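Long-range contacts in PDZ domain protein (Parabacteroides distasonis, PDB 4L8N), which is of unknown function but binds magnesium and combines a DUF4136 domain with N- and C-terminal PDZ domains, which probably bind peptides: residues T121-E126 against T376-A381; Q370-K375 against M388-F393. All coordinates share one frame; numbering follows the deposited sequence.

Interaction 1 (T121-E126 against T376-A381)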
ATOM      1  N   THR A 121      19.743  14.059  24.547  1.00 53.55           N
ATOM      2  CA  THR A 121      19.718  15.349  23.870  1.00 51.44           C
ATOM      3  C   THR A 121      20.331  15.294  22.475  1.00 54.62           C
ATOM      4  O   THR A 121      19.943  16.110  21.633  1.00 54.10           O
ATOM      5  CB  THR A 121      20.446  16.417  24.721  1.00 50.20           C
ATOM      6  OG1 THR A 121      21.835  16.097  24.854  1.00 47.98           O
ATOM      7  CG2 THR A 121      19.823  16.608  26.087  1.00 43.84           C
ATOM      8  N   THR A 122      21.281  14.357  22.218  1.00 51.14           N
ATOM      9  CA  THR A 122      22.033  14.320  20.952  1.00 50.76           C
ATOM     10  C   THR A 122      22.013  12.974  20.273  1.00 55.26           C
ATOM     11  O   THR A 122      22.837  12.105  20.578  1.00 56.65           O
ATOM     12  CB  THR A 122      23.479  14.747  21.224  1.00 53.87           C
ATOM     13  OG1 THR A 122      23.463  15.939  22.022  1.00 50.97           O
ATOM     14  CG2 THR A 122      24.312  14.929  19.938  1.00 45.34           C
ATOM     15  N   ASN A 123      21.122  12.827  19.290  1.00 51.78           N
ATOM     16  CA  ASN A 123      21.006  11.581  18.529  1.00 52.44           C
ATOM     17  C   ASN A 123      20.377  11.799  17.168  1.00 57.13           C
ATOM     18  O   ASN A 123      19.807  12.858  16.896  1.00 56.18           O
ATOM     19  CB  ASN A 123      20.205  10.503  19.310  1.00 51.14           C
ATOM     20  CG  ASN A 123      18.747  10.815  19.549  1.00 66.59           C
ATOM     21  OD1 ASN A 123      17.887  10.671  18.667  1.00 55.12           O
ATOM     22  ND2 ASN A 123      18.428  11.166  20.780  1.00 60.35           N
ATOM     23  N   GLU A 124      20.444  10.754  16.333  1.00 55.84           N
ATOM     24  CA  GLU A 124      19.850  10.713  15.007  1.00 55.89           C
ATOM     25  C   GLU A 124      19.022   9.464  14.867  1.00 60.27           C
ATOM     26  O   GLU A 124      19.481   8.372  15.179  1.00 58.57           O
ATOM     27  CB  GLU A 124      20.906  10.763  13.900  1.00 58.29           C
ATOM     28  CG  GLU A 124      21.681  12.058  13.809  1.00 71.26           C
ATOM     29  CD  GLU A 124      22.996  11.843  13.097  1.00101.31           C
ATOM     30  OE1 GLU A 124      23.726  10.894  13.471  1.00106.99           O
ATOM     31  OE2 GLU A 124      23.281  12.600  12.141  1.00 98.12           O
ATOM     32  N   GLN A 125      17.805   9.617  14.367  1.00 57.74           N
ATOM     33  CA  GLN A 125      16.910   8.495  14.151  1.00 57.03           C
ATOM     34  C   GLN A 125      16.190   8.661  12.812  1.00 61.58           C
ATOM     35  O   GLN A 125      16.053   9.774  12.311  1.00 61.53           O
ATOM     36  CB  GLN A 125      15.917   8.369  15.305  1.00 57.26           C
ATOM     37  CG  GLN A 125      16.519   7.835  16.586  1.00 59.21           C
ATOM     38  CD  GLN A 125      15.502   7.853  17.685  1.00 77.13           C
ATOM     39  OE1 GLN A 125      14.519   7.106  17.655  1.00 75.22           O
ATOM     40  NE2 GLN A 125      15.702   8.725  18.668  1.00 65.47           N
ATOM     41  N   GLU A 126      15.787   7.537  12.223  1.00 58.53           N
ATOM     42  CA  GLU A 126      15.081   7.418  10.958  1.00 57.58           C
ATOM     43  C   GLU A 126      13.814   6.664  11.181  1.00 61.03           C
ATOM     44  O   GLU A 126      13.749   5.814  12.077  1.00 62.12           O
ATOM     45  CB  GLU A 126      15.930   6.662   9.927  1.00 60.15           C
ATOM     46  CG  GLU A 126      17.074   7.438   9.300  1.00 75.90           C
ATOM     47  CD  GLU A 126      18.176   6.582   8.696  1.00111.73           C
ATOM     48  OE1 GLU A 126      18.193   5.351   8.938  1.00110.58           O
ATOM     49  OE2 GLU A 126      19.057   7.157   8.015  1.00111.83           O
ATOM     50  N   THR A 376      14.703   1.645  27.012  1.00 65.48           N
ATOM     51  CA  THR A 376      14.810   2.774  26.073  1.00 63.22           C
ATOM     52  C   THR A 376      15.646   2.455  24.814  1.00 66.95           C
ATOM     53  O   THR A 376      15.720   3.310  23.928  1.00 65.32           O
ATOM     54  CB  THR A 376      15.441   3.992  26.768  1.00 65.18           C
ATOM     55  OG1 THR A 376      16.800   3.698  27.081  1.00 63.55           O
ATOM     56  CG2 THR A 376      14.697   4.406  28.011  1.00 64.63           C
HETATM   57  N   MSE A 377      16.281   1.245  24.749  1.00 64.94           N
HETATM   58  CA  MSE A 377      17.152   0.783  23.654  1.00 64.25           C
HETATM   59  C   MSE A 377      16.553   1.017  22.279  1.00 69.61           C
HETATM   60  O   MSE A 377      15.433   0.579  22.014  1.00 71.56           O
HETATM   61  CB  MSE A 377      17.502  -0.700  23.795  1.00 67.70           C
HETATM   62  CG  MSE A 377      18.694  -1.114  22.940  1.00 75.16           C
HETATM   63 SE   MSE A 377      19.161  -3.014  23.032  0.75 85.73          SE
HETATM   64  CE  MSE A 377      18.829  -3.393  24.961  1.00 83.37           C
ATOM     65  N   PHE A 378      17.308   1.703  21.404  1.00 63.45           N
ATOM     66  CA  PHE A 378      16.898   1.994  20.042  1.00 61.32           C
ATOM     67  C   PHE A 378      18.094   1.904  19.104  1.00 66.72           C
ATOM     68  O   PHE A 378      19.249   1.968  19.546  1.00 65.01           O
ATOM     69  CB  PHE A 378      16.219   3.385  19.949  1.00 60.61           C
ATOM     70  CG  PHE A 378      17.091   4.592  20.214  1.00 60.35           C
ATOM     71  CD1 PHE A 378      17.305   5.046  21.514  1.00 63.32           C
ATOM     72  CD2 PHE A 378      17.665   5.296  19.169  1.00 60.82           C
ATOM     73  CE1 PHE A 378      18.102   6.176  21.762  1.00 63.14           C
ATOM     74  CE2 PHE A 378      18.472   6.414  19.417  1.00 63.27           C
ATOM     75  CZ  PHE A 378      18.677   6.854  20.710  1.00 61.24           C
ATOM     76  N   THR A 379      17.803   1.751  17.801  1.00 65.93           N
ATOM     77  CA  THR A 379      18.818   1.732  16.759  1.00 67.31           C
ATOM     78  C   THR A 379      18.845   3.137  16.171  1.00 71.16           C
ATOM     79  O   THR A 379      17.807   3.638  15.743  1.00 70.52           O
ATOM     80  CB  THR A 379      18.558   0.605  15.735  1.00 77.23           C
ATOM     81  OG1 THR A 379      18.476  -0.652  16.424  1.00 84.26           O
ATOM     82  CG2 THR A 379      19.639   0.523  14.661  1.00 71.01           C
ATOM     83  N   ASP A 380      20.012   3.793  16.192  1.00 68.38           N
ATOM     84  CA  ASP A 380      20.113   5.148  15.649  1.00 67.22           C
ATOM     85  C   ASP A 380      20.218   5.123  14.104  1.00 73.44           C
ATOM     86  O   ASP A 380      20.331   4.049  13.501  1.00 73.17           O
ATOM     87  CB  ASP A 380      21.268   5.938  16.294  1.00 68.14           C
ATOM     88  CG  ASP A 380      22.691   5.645  15.838  1.00 74.03           C
ATOM     89  OD1 ASP A 380      22.876   4.753  14.983  1.00 73.97           O
ATOM     90  OD2 ASP A 380      23.624   6.296  16.358  1.00 80.74           O
ATOM     91  N   ALA A 381      20.192   6.319  13.481  1.00 71.91           N
ATOM     92  CA  ALA A 381      20.220   6.502  12.027  1.00 72.43           C
ATOM     93  C   ALA A 381      21.480   5.931  11.392  1.00 79.35           C
ATOM     94  O   ALA A 381      21.402   5.417  10.279  1.00 80.36           O
ATOM     95  CB  ALA A 381      20.085   7.972  11.679  1.00 72.04           C
TER
HETATM   96  O   HOH W   1      16.276   5.155  14.134  0.50 31.09           O
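Phe378 places CG between its backbone N and carbonyl carbon (chi1 67°), turning the ring toward strand 123-126, while Gln125 sets CG beside its own N and runs extended, so that the amide, NE2 foremost, comes over one face of that ring, with CG at its CD2-CE2 border. Amide and ring planes are 31° apart, and Gln125 CD comes within 3.7 Å of Phe378 CD2. The amide is held from turning by a nearly straight hydrogen bond from Gln125 NE2 to Asn123 OD1, 2.9 Å, NE2 lying above the plane of the Asn123 carbonyl. Asn123 CG in turn lies 4.1 Å from Phe378 CZ, and its ND2 is committed to Leu119 O. Residues 123-126 begin strand 123-135 of a mixed sheet, where Asn123 and Gln125 pair through their backbones with Lys304 and Val302 of strand 298-309. The loop between helices 354-367 and 395-402, probably an insertion in the C-terminal PDZ domain, lies against this strand: Phe378 meets Asn123 and Gln125, and Ala381 meets Glu124 and Glu126. Ala381 N donates to Glu124 O at 2.8 Å with an N-H...O angle of 159°. Just beside it, Ala381 CB packs 3.7 Å from Glu124 CB, and Asp380 CB also approaches the accepting carbonyl. Water 1 makes a second, indirect link, accepting from Glu126 N at 3.1 Å and donating to Thr379 O at 2.7 Å. The Glu126 side chain reaches back alongside Ala381, its CD 3.8 Å from Ala381 CB; the carboxylate meets the alanine by packing, and its OE2 forms a salt bridge with Lys457. Asp380 turns its OD1 to Phe384 N, within its own loop. Gln125 also packs on Met223 of the second subunit, bringing this side of the contact to the dimer interface.

Interaction 2 (Q370-K375 against M388-F393)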
ATOM      1  N   GLN A 370      26.186  -0.370  32.749  1.00 68.38           N
ATOM      2  CA  GLN A 370      25.393  -0.803  33.898  1.00 69.43           C
ATOM      3  C   GLN A 370      24.358   0.248  34.346  1.00 74.16           C
ATOM      4  O   GLN A 370      23.363  -0.115  34.988  1.00 76.21           O
ATOM      5  CB  GLN A 370      26.320  -1.138  35.074  1.00 71.53           C
ATOM      6  CG  GLN A 370      27.507  -0.188  35.241  1.00 77.50           C
ATOM      7  CD  GLN A 370      28.254  -0.402  36.538  1.00 97.90           C
ATOM      8  OE1 GLN A 370      27.724  -0.940  37.531  1.00 96.04           O
ATOM      9  NE2 GLN A 370      29.500   0.055  36.570  1.00 83.32           N
ATOM     10  N   TYR A 371      24.598   1.536  34.021  1.00 67.99           N
ATOM     11  CA  TYR A 371      23.731   2.648  34.404  1.00 65.68           C
ATOM     12  C   TYR A 371      22.773   3.095  33.291  1.00 67.26           C
ATOM     13  O   TYR A 371      22.048   4.066  33.474  1.00 65.57           O
ATOM     14  CB  TYR A 371      24.559   3.847  34.861  1.00 65.61           C
ATOM     15  CG  TYR A 371      25.608   3.576  35.915  1.00 67.58           C
ATOM     16  CD1 TYR A 371      25.325   2.783  37.026  1.00 70.21           C
ATOM     17  CD2 TYR A 371      26.847   4.214  35.869  1.00 68.47           C
ATOM     18  CE1 TYR A 371      26.282   2.563  38.021  1.00 70.78           C
ATOM     19  CE2 TYR A 371      27.806   4.010  36.863  1.00 70.32           C
ATOM     20  CZ  TYR A 371      27.519   3.184  37.936  1.00 76.97           C
ATOM     21  OH  TYR A 371      28.471   2.988  38.909  1.00 81.23           O
ATOM     22  N   ARG A 372      22.756   2.378  32.167  1.00 63.58           N
ATOM     23  CA  ARG A 372      21.880   2.629  31.028  1.00 62.45           C
ATOM     24  C   ARG A 372      20.526   1.945  31.247  1.00 67.91           C
ATOM     25  O   ARG A 372      20.474   0.954  31.978  1.00 70.06           O
ATOM     26  CB  ARG A 372      22.534   2.093  29.747  1.00 62.22           C
ATOM     27  CG  ARG A 372      23.879   2.708  29.428  1.00 64.35           C
ATOM     28  CD  ARG A 372      23.751   3.652  28.268  1.00 62.12           C
ATOM     29  NE  ARG A 372      25.005   4.345  27.993  1.00 59.19           N
ATOM     30  CZ  ARG A 372      25.075   5.570  27.485  1.00 70.61           C
ATOM     31  NH1 ARG A 372      23.967   6.242  27.200  1.00 49.84           N
ATOM     32  NH2 ARG A 372      26.252   6.142  27.277  1.00 61.07           N
ATOM     33  N   ASP A 373      19.446   2.437  30.595  1.00 63.03           N
ATOM     34  CA  ASP A 373      18.107   1.867  30.734  1.00 63.29           C
ATOM     35  C   ASP A 373      17.756   1.054  29.471  1.00 68.37           C
ATOM     36  O   ASP A 373      17.478   1.634  28.405  1.00 66.98           O
ATOM     37  CB  ASP A 373      17.070   2.971  31.023  1.00 64.12           C
ATOM     38  CG  ASP A 373      15.634   2.526  31.280  1.00 78.37           C
ATOM     39  OD1 ASP A 373      15.373   1.293  31.287  1.00 80.24           O
ATOM     40  OD2 ASP A 373      14.768   3.406  31.460  1.00 85.33           O
ATOM     41  N   PRO A 374      17.749  -0.295  29.593  1.00 66.93           N
ATOM     42  CA  PRO A 374      17.484  -1.147  28.415  1.00 67.48           C
ATOM     43  C   PRO A 374      16.072  -1.048  27.864  1.00 72.39           C
ATOM     44  O   PRO A 374      15.875  -1.408  26.712  1.00 72.15           O
ATOM     45  CB  PRO A 374      17.800  -2.562  28.899  1.00 71.09           C
ATOM     46  CG  PRO A 374      17.718  -2.507  30.374  1.00 76.10           C
ATOM     47  CD  PRO A 374      18.081  -1.111  30.783  1.00 70.47           C
ATOM     48  N   LYS A 375      15.123  -0.489  28.637  1.00 70.15           N
ATOM     49  CA  LYS A 375      13.730  -0.282  28.201  1.00 69.24           C
ATOM     50  C   LYS A 375      13.648   0.808  27.134  1.00 70.61           C
ATOM     51  O   LYS A 375      12.649   0.877  26.428  1.00 71.02           O
ATOM     52  CB  LYS A 375      12.816   0.082  29.391  1.00 72.07           C
ATOM     53  CG  LYS A 375      12.700  -1.024  30.453  1.00 96.06           C
ATOM     54  CD  LYS A 375      11.849  -0.642  31.699  1.00112.02           C
ATOM     55  CE  LYS A 375      12.481   0.353  32.670  1.00125.84           C
ATOM     56  NZ  LYS A 375      13.746  -0.148  33.287  1.00132.87           N
HETATM   57  N   MSE A 388      20.926   3.681  24.320  1.00 55.79           N
HETATM   58  CA  MSE A 388      20.104   3.683  25.527  1.00 52.09           C
HETATM   59  C   MSE A 388      20.293   4.983  26.276  1.00 56.89           C
HETATM   60  O   MSE A 388      21.418   5.508  26.342  1.00 57.57           O
HETATM   61  CB  MSE A 388      20.469   2.509  26.449  1.00 53.73           C
HETATM   62  CG  MSE A 388      20.104   1.141  25.870  1.00 58.57           C
HETATM   63 SE   MSE A 388      20.660  -0.333  26.978  0.75 64.48          SE
HETATM   64  CE  MSE A 388      22.488  -0.224  26.767  1.00 61.84           C
ATOM     65  N   PHE A 389      19.212   5.493  26.878  1.00 51.18           N
ATOM     66  CA  PHE A 389      19.355   6.654  27.732  1.00 50.20           C
ATOM     67  C   PHE A 389      19.847   6.169  29.083  1.00 56.63           C
ATOM     68  O   PHE A 389      19.847   4.954  29.359  1.00 57.95           O
ATOM     69  CB  PHE A 389      18.041   7.444  27.864  1.00 50.38           C
ATOM     70  CG  PHE A 389      17.447   7.834  26.536  1.00 50.45           C
ATOM     71  CD1 PHE A 389      18.229   8.435  25.557  1.00 52.87           C
ATOM     72  CD2 PHE A 389      16.109   7.609  26.266  1.00 52.16           C
ATOM     73  CE1 PHE A 389      17.684   8.786  24.324  1.00 53.55           C
ATOM     74  CE2 PHE A 389      15.561   7.973  25.037  1.00 54.68           C
ATOM     75  CZ  PHE A 389      16.353   8.560  24.075  1.00 52.33           C
ATOM     76  N   TRP A 390      20.253   7.109  29.927  1.00 52.45           N
ATOM     77  CA  TRP A 390      20.673   6.789  31.273  1.00 54.19           C
ATOM     78  C   TRP A 390      19.462   6.386  32.105  1.00 61.14           C
ATOM     79  O   TRP A 390      18.340   6.832  31.843  1.00 61.38           O
ATOM     80  CB  TRP A 390      21.363   8.006  31.902  1.00 52.35           C
ATOM     81  CG  TRP A 390      22.619   8.455  31.215  1.00 51.95           C
ATOM     82  CD1 TRP A 390      22.843   9.663  30.629  1.00 53.57           C
ATOM     83  CD2 TRP A 390      23.844   7.716  31.101  1.00 52.37           C
ATOM     84  NE1 TRP A 390      24.137   9.733  30.165  1.00 53.29           N
ATOM     85  CE2 TRP A 390      24.770   8.544  30.424  1.00 55.78           C
ATOM     86  CE3 TRP A 390      24.256   6.438  31.522  1.00 54.46           C
ATOM     87  CZ2 TRP A 390      26.093   8.147  30.179  1.00 55.76           C
ATOM     88  CZ3 TRP A 390      25.560   6.043  31.266  1.00 56.92           C
ATOM     89  CH2 TRP A 390      26.460   6.888  30.595  1.00 57.12           C
ATOM     90  N   ASP A 391      19.676   5.540  33.087  1.00 59.86           N
ATOM     91  CA  ASP A 391      18.614   5.129  33.980  1.00 61.54           C
ATOM     92  C   ASP A 391      18.415   6.289  34.943  1.00 66.16           C
ATOM     93  O   ASP A 391      19.389   6.768  35.543  1.00 65.14           O
ATOM     94  CB  ASP A 391      19.017   3.814  34.672  1.00 66.23           C
ATOM     95  CG  ASP A 391      18.026   3.217  35.653  1.00 79.40           C
ATOM     96  OD1 ASP A 391      17.688   3.900  36.643  1.00 80.42           O
ATOM     97  OD2 ASP A 391      17.692   2.020  35.500  1.00 83.63           O
ATOM     98  N   VAL A 392      17.166   6.766  35.056  1.00 63.75           N
ATOM     99  CA  VAL A 392      16.780   7.903  35.892  1.00 64.21           C
ATOM    100  C   VAL A 392      17.128   7.702  37.395  1.00 71.89           C
ATOM    101  O   VAL A 392      17.323   8.696  38.086  1.00 74.44           O
ATOM    102  CB  VAL A 392      15.293   8.273  35.694  1.00 69.14           C
ATOM    103  CG1 VAL A 392      14.982   9.623  36.341  1.00 69.10           C
ATOM    104  CG2 VAL A 392      14.948   8.338  34.202  1.00 68.36           C
ATOM    105  N   PHE A 393      17.287   6.471  37.890  1.00 69.27           N
ATOM    106  CA  PHE A 393      17.617   6.268  39.315  1.00 71.04           C
ATOM    107  C   PHE A 393      19.153   6.160  39.551  1.00 74.56           C
ATOM    108  O   PHE A 393      19.595   5.968  40.688  1.00 75.77           O
ATOM    109  CB  PHE A 393      16.871   5.032  39.887  1.00 75.03           C
ATOM    110  CG  PHE A 393      15.389   5.082  39.595  1.00 77.98           C
ATOM    111  CD1 PHE A 393      14.554   5.952  40.289  1.00 82.20           C
ATOM    112  CD2 PHE A 393      14.845   4.344  38.543  1.00 81.34           C
ATOM    113  CE1 PHE A 393      13.195   6.067  39.953  1.00 83.46           C
ATOM    114  CE2 PHE A 393      13.488   4.458  38.209  1.00 83.95           C
ATOM    115  CZ  PHE A 393      12.671   5.315  38.919  1.00 82.09           C
TER
HETATM  116  O   HOH W   2      15.915   6.126  30.757  1.00 61.55           O
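Arg372 lays its guanidinium flat on Trp390, planes 18° apart, with CZ 3.8 Å from the centroid of the indole six-membered ring in a cation-pi stack. A bend at chi2 (-107°) lets the same group donate from NH1 to Met388 O at 2.8 Å, while NH2 serves Met116 O. On this packed side the selenomethionine Met388 puts CE 3.8 Å from Arg372 CB and its SE against Pro374 CA. An alanine at Arg372 would probably leave Met388 O without this donor and an indole face without its cationic cover. The backbones form a single antiparallel bridge, Arg372 and Trp390 being its non-hydrogen-bonded pair: Asp391 N donates to Tyr371 O and Asp373 N to Phe389 O, each at 2.8 Å, pinching together the two ends of a loop. The side of Asp373 is looser and wetter. Water 2 donates both to Asp373 OD2 at 3.0 Å and to Trp390 O, linking the carboxylate to the Trp390 carbonyl. Asp373 OD1 closes an Asx turn with Lys375 N and takes a salt bridge from Lys375 NZ, 3.0 Å, the two donors approaching from opposite faces of the carboxylate.

In the fold
Both interactions use the connection between helices 354-367 and 395-402, and their segments alternate along the chain. Interaction 2 is local and partly buried, folding that connection on itself around an arginine-tryptophan stack; interaction 1 is a surface contact that spans some 250 residues and fixes the connection to a strand of the large mixed sheet, with amide-on-ring packing, a backbone bond and a water. The charged groups of interaction 1 find their partners mainly outside it, whereas a cation lies within interaction 2. They meet where Thr376 OG1 is probably hydrogen-bonded to Phe389 N and the Phe378 and Phe389 rings pack, at CE1 to CE1 3.7 Å.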